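Glycosyl hydrolase family 2, TIM barrel domain protein (Parabacteroides merdae ATCC 43184, PDB 6DXU) is a gut-bacterial beta-glucuronidase of glycoside hydrolase family 2, which probably hydrolyses beta-D-glucuronides to release glucuronic acid. Local coordinates at residues I272-W278 with F305-H309; H419-W425 with D460-A466. One frame throughout, in Å; residues are numbered along the deposited sequence.

Contact 1 (I272-W278 with F305-H309). With BCN (bicine), chain M.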
loop_
_atom_site.group_PDB
_atom_site.type_symbol
_atom_site.label_atom_id
_atom_site.label_comp_id
_atom_site.label_asym_id
_atom_site.label_seq_id
_atom_site.Cartn_x
_atom_site.Cartn_y
_atom_site.Cartn_z
ATOM N N ILE D 272 -35.347 30.086 28.748
ATOM C CA ILE D 272 -36.568 30.723 28.269
ATOM C C ILE D 272 -37.708 30.279 29.171
ATOM O O ILE D 272 -38.007 29.082 29.255
ATOM C CB ILE D 272 -36.873 30.364 26.808
ATOM C CG1 ILE D 272 -35.673 30.684 25.915
ATOM C CG2 ILE D 272 -38.127 31.103 26.332
ATOM C CD1 ILE D 272 -35.923 30.400 24.449
ATOM N N LYS D 273 -38.330 31.231 29.858
ATOM C CA LYS D 273 -39.512 30.926 30.649
ATOM C C LYS D 273 -40.725 30.874 29.722
ATOM O O LYS D 273 -40.837 31.666 28.781
ATOM C CB LYS D 273 -39.722 31.970 31.751
ATOM N N ASN D 274 -41.627 29.932 29.989
ATOM C CA ASN D 274 -42.827 29.722 29.181
ATOM C C ASN D 274 -42.512 29.603 27.699
ATOM O O ASN D 274 -43.125 30.311 26.867
ATOM C CB ASN D 274 -43.834 30.841 29.412
ATOM C CG ASN D 274 -44.131 31.080 30.868
ATOM O OD1 ASN D 274 -44.459 30.147 31.601
ATOM N ND2 ASN D 274 -44.021 32.342 31.303
ATOM N N PRO D 275 -41.618 28.712 27.291
ATOM C CA PRO D 275 -41.312 28.606 25.861
ATOM C C PRO D 275 -42.525 28.097 25.100
ATOM O O PRO D 275 -43.364 27.369 25.634
ATOM C CB PRO D 275 -40.153 27.602 25.815
ATOM C CG PRO D 275 -40.382 26.734 27.008
ATOM C CD PRO D 275 -40.959 27.657 28.079
ATOM N N VAL D 276 -42.640 28.533 23.847
ATOM C CA VAL D 276 -43.650 27.977 22.957
ATOM C C VAL D 276 -43.228 26.583 22.515
ATOM O O VAL D 276 -42.111 26.381 22.017
ATOM C CB VAL D 276 -43.869 28.904 21.756
ATOM C CG1 VAL D 276 -44.909 28.314 20.842
ATOM C CG2 VAL D 276 -44.288 30.293 22.242
ATOM N N LEU D 277 -44.113 25.608 22.698
ATOM C CA LEU D 277 -43.747 24.221 22.471
ATOM C C LEU D 277 -44.005 23.817 21.024
ATOM O O LEU D 277 -44.962 24.272 20.394
ATOM C CB LEU D 277 -44.510 23.291 23.414
ATOM C CG LEU D 277 -44.334 23.543 24.916
ATOM C CD1 LEU D 277 -44.894 22.376 25.727
ATOM C CD2 LEU D 277 -42.860 23.755 25.250
ATOM N N TRP D 278 -43.135 22.961 20.509
ATOM C CA TRP D 278 -43.343 22.320 19.217
ATOM C C TRP D 278 -44.275 21.130 19.404
ATOM O O TRP D 278 -44.104 20.336 20.332
ATOM C CB TRP D 278 -41.996 21.859 18.635
ATOM C CG TRP D 278 -42.049 21.304 17.233
ATOM C CD1 TRP D 278 -41.816 21.986 16.065
ATOM C CD2 TRP D 278 -42.352 19.954 16.854
ATOM N NE1 TRP D 278 -41.946 21.133 14.985
ATOM C CE2 TRP D 278 -42.282 19.887 15.442
ATOM C CE3 TRP D 278 -42.676 18.795 17.569
ATOM C CZ2 TRP D 278 -42.524 18.705 14.733
ATOM C CZ3 TRP D 278 -42.914 17.623 16.866
ATOM C CH2 TRP D 278 -42.832 17.586 15.462
ATOM N N PHE D 305 -34.847 25.485 15.726
ATOM C CA PHE D 305 -34.972 24.420 16.710
ATOM C C PHE D 305 -36.341 24.542 17.362
ATOM O O PHE D 305 -37.044 25.536 17.182
ATOM C CB PHE D 305 -33.841 24.487 17.748
ATOM C CG PHE D 305 -34.001 25.604 18.756
ATOM C CD1 PHE D 305 -33.620 26.902 18.434
ATOM C CD2 PHE D 305 -34.525 25.354 20.017
ATOM C CE1 PHE D 305 -33.753 27.937 19.355
ATOM C CE2 PHE D 305 -34.673 26.393 20.943
ATOM C CZ PHE D 305 -34.277 27.675 20.607
ATOM N N GLY D 306 -36.709 23.525 18.124
ATOM C CA GLY D 306 -37.979 23.544 18.827
ATOM C C GLY D 306 -37.847 22.935 20.205
ATOM O O GLY D 306 -36.979 22.098 20.455
ATOM N N PHE D 307 -38.731 23.376 21.109
ATOM C CA PHE D 307 -38.837 22.838 22.461
ATOM C C PHE D 307 -39.964 21.811 22.489
ATOM O O PHE D 307 -41.110 22.142 22.166
ATOM C CB PHE D 307 -39.139 23.952 23.477
ATOM C CG PHE D 307 -37.967 24.866 23.775
ATOM C CD1 PHE D 307 -36.888 24.417 24.537
ATOM C CD2 PHE D 307 -37.959 26.173 23.306
ATOM C CE1 PHE D 307 -35.816 25.251 24.826
ATOM C CE2 PHE D 307 -36.900 27.021 23.592
ATOM C CZ PHE D 307 -35.821 26.555 24.348
ATOM N N ARG D 308 -39.660 20.587 22.917
ATOM C CA ARG D 308 -40.718 19.608 23.134
ATOM C C ARG D 308 -40.188 18.486 24.015
ATOM O O ARG D 308 -38.992 18.179 24.008
ATOM C CB ARG D 308 -41.268 19.052 21.811
ATOM C CG ARG D 308 -40.503 17.857 21.223
ATOM C CD ARG D 308 -39.148 18.283 20.653
ATOM N NE ARG D 308 -38.449 17.154 20.044
ATOM C CZ ARG D 308 -37.727 16.269 20.723
ATOM N NH1 ARG D 308 -37.587 16.385 22.046
ATOM N NH2 ARG D 308 -37.136 15.271 20.080
ATOM N N HIS D 309 -41.092 17.905 24.798
ATOM C CA HIS D 309 -40.793 16.801 25.701
ATOM C C HIS D 309 -41.397 15.523 25.140
ATOM O O HIS D 309 -42.574 15.507 24.769
ATOM C CB HIS D 309 -41.362 17.075 27.102
ATOM C CG HIS D 309 -40.996 16.036 28.113
ATOM N ND1 HIS D 309 -41.757 14.907 28.325
ATOM C CD2 HIS D 309 -39.953 15.954 28.974
ATOM C CE1 HIS D 309 -41.191 14.166 29.262
ATOM N NE2 HIS D 309 -40.094 14.778 29.670
HETATM N N1 BCN M . -33.481 34.835 28.283
HETATM C C1 BCN M . -32.365 33.933 28.504
HETATM C C2 BCN M . -31.506 34.255 29.728
HETATM O O21 BCN M . -31.627 35.353 30.329
HETATM O O22 BCN M . -30.667 33.397 30.129
HETATM C C3 BCN M . -34.379 34.175 27.334
HETATM C C4 BCN M . -35.768 34.827 27.310
HETATM O O4 BCN M . -36.498 34.439 28.445
HETATM C C5 BCN M . -32.949 36.013 27.613
HETATM C C6 BCN M . -33.440 37.303 28.264
HETATM O O6 BCN M . -33.156 38.360 27.384
HETATM O O HOH W 1 -40.555 25.389 19.974
#

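Contact 2 (H419-W425 with D460-A466)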
loop_
_atom_site.group_PDB
_atom_site.type_symbol
_atom_site.label_atom_id
_atom_site.label_comp_id
_atom_site.label_asym_id
_atom_site.label_seq_id
_atom_site.Cartn_x
_atom_site.Cartn_y
_atom_site.Cartn_z
ATOM N N HIS D 419 -33.040 18.993 14.706
ATOM C CA HIS D 419 -34.438 18.930 14.276
ATOM C C HIS D 419 -35.356 18.480 15.406
ATOM O O HIS D 419 -35.250 17.332 15.852
ATOM C CB HIS D 419 -34.590 17.982 13.087
ATOM C CG HIS D 419 -33.899 18.472 11.858
ATOM N ND1 HIS D 419 -34.383 19.520 11.107
ATOM C CD2 HIS D 419 -32.737 18.090 11.275
ATOM C CE1 HIS D 419 -33.554 19.754 10.104
ATOM N NE2 HIS D 419 -32.553 18.895 10.176
ATOM N N PRO D 420 -36.308 19.299 15.854
ATOM C CA PRO D 420 -37.217 18.825 16.912
ATOM C C PRO D 420 -38.060 17.631 16.485
ATOM O O PRO D 420 -38.496 16.854 17.344
ATOM C CB PRO D 420 -38.082 20.061 17.230
ATOM C CG PRO D 420 -38.005 20.901 15.999
ATOM C CD PRO D 420 -36.606 20.683 15.449
ATOM N N ALA D 421 -38.278 17.436 15.184
ATOM C CA ALA D 421 -39.057 16.279 14.737
ATOM C C ALA D 421 -38.429 14.955 15.154
ATOM O O ALA D 421 -39.149 13.981 15.402
ATOM C CB ALA D 421 -39.227 16.321 13.213
ATOM N N VAL D 422 -37.097 14.874 15.214
ATOM C CA VAL D 422 -36.468 13.569 15.406
ATOM C C VAL D 422 -36.644 13.112 16.848
ATOM O O VAL D 422 -36.296 13.832 17.794
ATOM C CB VAL D 422 -34.979 13.615 15.023
ATOM C CG1 VAL D 422 -34.335 12.246 15.251
ATOM C CG2 VAL D 422 -34.805 14.074 13.570
ATOM N N ILE D 423 -37.179 11.904 17.020
ATOM C CA ILE D 423 -37.242 11.258 18.328
ATOM C C ILE D 423 -36.458 9.958 18.393
ATOM O O ILE D 423 -36.209 9.468 19.505
ATOM C CB ILE D 423 -38.699 10.986 18.750
ATOM C CG1 ILE D 423 -39.401 10.172 17.648
ATOM C CG2 ILE D 423 -39.408 12.296 19.048
ATOM C CD1 ILE D 423 -40.779 9.604 18.044
ATOM N N ILE D 424 -36.096 9.344 17.266
ATOM C CA ILE D 424 -35.470 8.026 17.267
ATOM C C ILE D 424 -34.325 7.995 16.265
ATOM O O ILE D 424 -34.502 8.374 15.101
ATOM C CB ILE D 424 -36.485 6.911 16.936
ATOM C CG1 ILE D 424 -37.401 6.645 18.135
ATOM C CG2 ILE D 424 -35.763 5.632 16.526
ATOM C CD1 ILE D 424 -38.596 5.747 17.807
ATOM N N TRP D 425 -33.165 7.519 16.707
ATOM C CA TRP D 425 -32.089 7.134 15.800
ATOM C C TRP D 425 -32.102 5.618 15.651
ATOM O O TRP D 425 -31.903 4.888 16.629
ATOM C CB TRP D 425 -30.728 7.601 16.309
ATOM C CG TRP D 425 -30.582 9.092 16.604
ATOM C CD1 TRP D 425 -30.251 9.647 17.820
ATOM C CD2 TRP D 425 -30.696 10.194 15.683
ATOM N NE1 TRP D 425 -30.165 11.016 17.708
ATOM C CE2 TRP D 425 -30.437 11.381 16.416
ATOM C CE3 TRP D 425 -30.997 10.296 14.313
ATOM C CZ2 TRP D 425 -30.452 12.652 15.826
ATOM C CZ3 TRP D 425 -31.023 11.553 13.726
ATOM C CH2 TRP D 425 -30.763 12.720 14.484
ATOM N N ASP D 460 -25.805 11.730 21.610
ATOM C CA ASP D 460 -27.081 12.433 21.787
ATOM C C ASP D 460 -27.965 11.572 22.694
ATOM O O ASP D 460 -28.738 10.748 22.204
ATOM C CB ASP D 460 -27.757 12.676 20.448
ATOM C CG ASP D 460 -29.129 13.308 20.593
ATOM O OD1 ASP D 460 -29.421 13.910 21.655
ATOM O OD2 ASP D 460 -29.927 13.190 19.636
ATOM N N ASP D 461 -27.877 11.800 24.000
ATOM C CA ASP D 461 -28.690 10.995 24.900
ATOM C C ASP D 461 -30.111 11.520 25.048
ATOM O O ASP D 461 -30.846 11.013 25.901
ATOM C CB ASP D 461 -28.030 10.875 26.280
ATOM C CG ASP D 461 -28.088 12.167 27.078
ATOM O OD1 ASP D 461 -27.934 12.103 28.318
ATOM O OD2 ASP D 461 -28.356 13.233 26.484
ATOM N N THR D 462 -30.511 12.530 24.278
ATOM C CA THR D 462 -31.883 13.013 24.351
ATOM C C THR D 462 -32.817 12.233 23.446
ATOM O O THR D 462 -34.021 12.512 23.432
ATOM C CB THR D 462 -31.984 14.500 23.977
ATOM O OG1 THR D 462 -31.896 14.650 22.549
ATOM C CG2 THR D 462 -30.898 15.316 24.666
ATOM N N ARG D 463 -32.305 11.300 22.650
ATOM C CA ARG D 463 -33.182 10.557 21.762
ATOM C C ARG D 463 -33.027 9.059 22.009
ATOM O O ARG D 463 -32.067 8.604 22.641
ATOM C CB ARG D 463 -32.894 10.944 20.315
ATOM C CG ARG D 463 -33.308 12.415 20.108
ATOM C CD ARG D 463 -33.013 12.821 18.738
ATOM N NE ARG D 463 -33.588 14.102 18.336
ATOM C CZ ARG D 463 -32.902 15.230 18.246
ATOM N NH1 ARG D 463 -31.610 15.247 18.568
ATOM N NH2 ARG D 463 -33.494 16.319 17.778
ATOM N N MET D 464 -34.018 8.303 21.552
ATOM C CA MET D 464 -34.046 6.859 21.725
ATOM C C MET D 464 -33.400 6.168 20.525
ATOM O O MET D 464 -33.510 6.633 19.390
ATOM C CB MET D 464 -35.486 6.363 21.875
ATOM C CG MET D 464 -36.274 6.984 23.049
ATOM S SD MET D 464 -35.622 6.349 24.609
ATOM C CE MET D 464 -36.924 5.194 25.029
ATOM N N THR D 465 -32.716 5.057 20.786
ATOM C CA THR D 465 -32.278 4.187 19.697
ATOM C C THR D 465 -33.344 3.130 19.416
ATOM O O THR D 465 -34.149 2.773 20.286
ATOM C CB THR D 465 -30.946 3.493 20.013
ATOM O OG1 THR D 465 -31.126 2.601 21.121
ATOM C CG2 THR D 465 -29.855 4.506 20.343
ATOM N N ALA D 466 -33.320 2.599 18.197
ATOM C CA ALA D 466 -34.271 1.555 17.826
ATOM C C ALA D 466 -33.700 0.694 16.711
ATOM O O ALA D 466 -32.791 1.105 15.987
ATOM C CB ALA D 466 -35.618 2.139 17.371
#

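Contact 1 (I272-W278 with F305-H309)
Phe307 lies against Ile272 and Pro275, its ring held within the two-sheet beta domain of a family 2 glycoside hydrolase, where the chain runs on toward the TIM barrel. CD1 of Ile272 comes in at the ring edge, 3.6 Å from CE2 of Phe307, while CB of Pro275 sits 3.6 Å from CD2 of Phe307. With CG placed beside the backbone N (chi1 -73°), the phenyl group is directed back along 272-278 to these two residues. Nearer the backbone, CD2 of Leu277 approaches CB of Phe307 on the side where Pro275 lies. The backbones join next to this packing: a water bridges Val276 O and Phe307 N, and Trp278 N donates to Phe307 O. Tyr286 of strand 286-294 meets the Phe307 ring edge-to-face, and the Phe307 side chain also touches Ser211 of strand 203-213. Were Phe307 cut back to an alanine, Ile272 CD1 and Pro275 CB would probably lose their shared partner and a gap open beside Tyr286. Trp278 turns its indole toward the barrel, NE1 bonding to Asp379 O. Arg308 CB lies 3.4 Å from Trp278 O, and that same carbonyl oxygen accepts a hydrogen bond from Asn321 ND2.

Contact 2 (H419-W425 with D460-A466)
The indole of Trp425 carries CG1 of Val422 on one face, 3.6 Å above the plane and offset toward the rim, and has the Asp460 carboxylate at its edge. Met412, Ile413 and His416 of helix 399-416 also touch Trp425. NE1 of Trp425 donates to Asp460 OD2 at 2.9 Å, close to the ring plane, with ring and carboxylate planes 69° apart. Asp460 OD2 also takes NH1 of Arg463 in a salt bridge of 2.9 Å. The two donors arrive from opposite faces of the carboxylate, the indole on the anti side and the guanidinium on the syn side, which should fix its rotation. Asp460 OD1 accepts from Thr462 N, forming an Asx turn, and from Thr462 OG1 through its syn lone pair.

The Arg463 chain, extended from CG to NE, passes the indole with CD 3.5 Å from Trp425 NE1. Arg463 NE gives a straight bond (169°) to Val422 O, 2.8 Å away and in the guanidinium plane, although the donor stands above the carbonyl plane. NH2 reaches His419 O weakly and also bonds to His417 O.

Beyond Arg463 the backbones pair in parallel: Met464 N to Ile423 O, Trp425 N to Met464 O, Ala466 N to Trp425 O. Ile424 CG2 packs on Ala466 CB at 3.6 Å. Helix 442-459 links the two strands, making this a beta-alpha-beta crossover between neighbouring parallel strands of the TIM barrel.

Overall arrangement
The two contacts follow one another along the chain, with centres about 16 Å apart. They meet through Arg308, in the loop after strand 297-305, which reaches the start of barrel strand 422-429: its NE lies 2.7 Å from Pro420 O, a probable hydrogen bond, and NH2 bonds weakly to Val422 O. That carbonyl also receives Arg463 NE, so two arginines, one from each contact, converge on one oxygen. Gly306 N packs 3.6 Å from Pro420 CG. Asp379 gives a second tie, accepting from Trp278 NE1 of contact 1 and bonding to His419 and Ala421 of contact 2. Bicine lies at the opposite end of 272-278, its O4 3.7 Å from Ile272 CA.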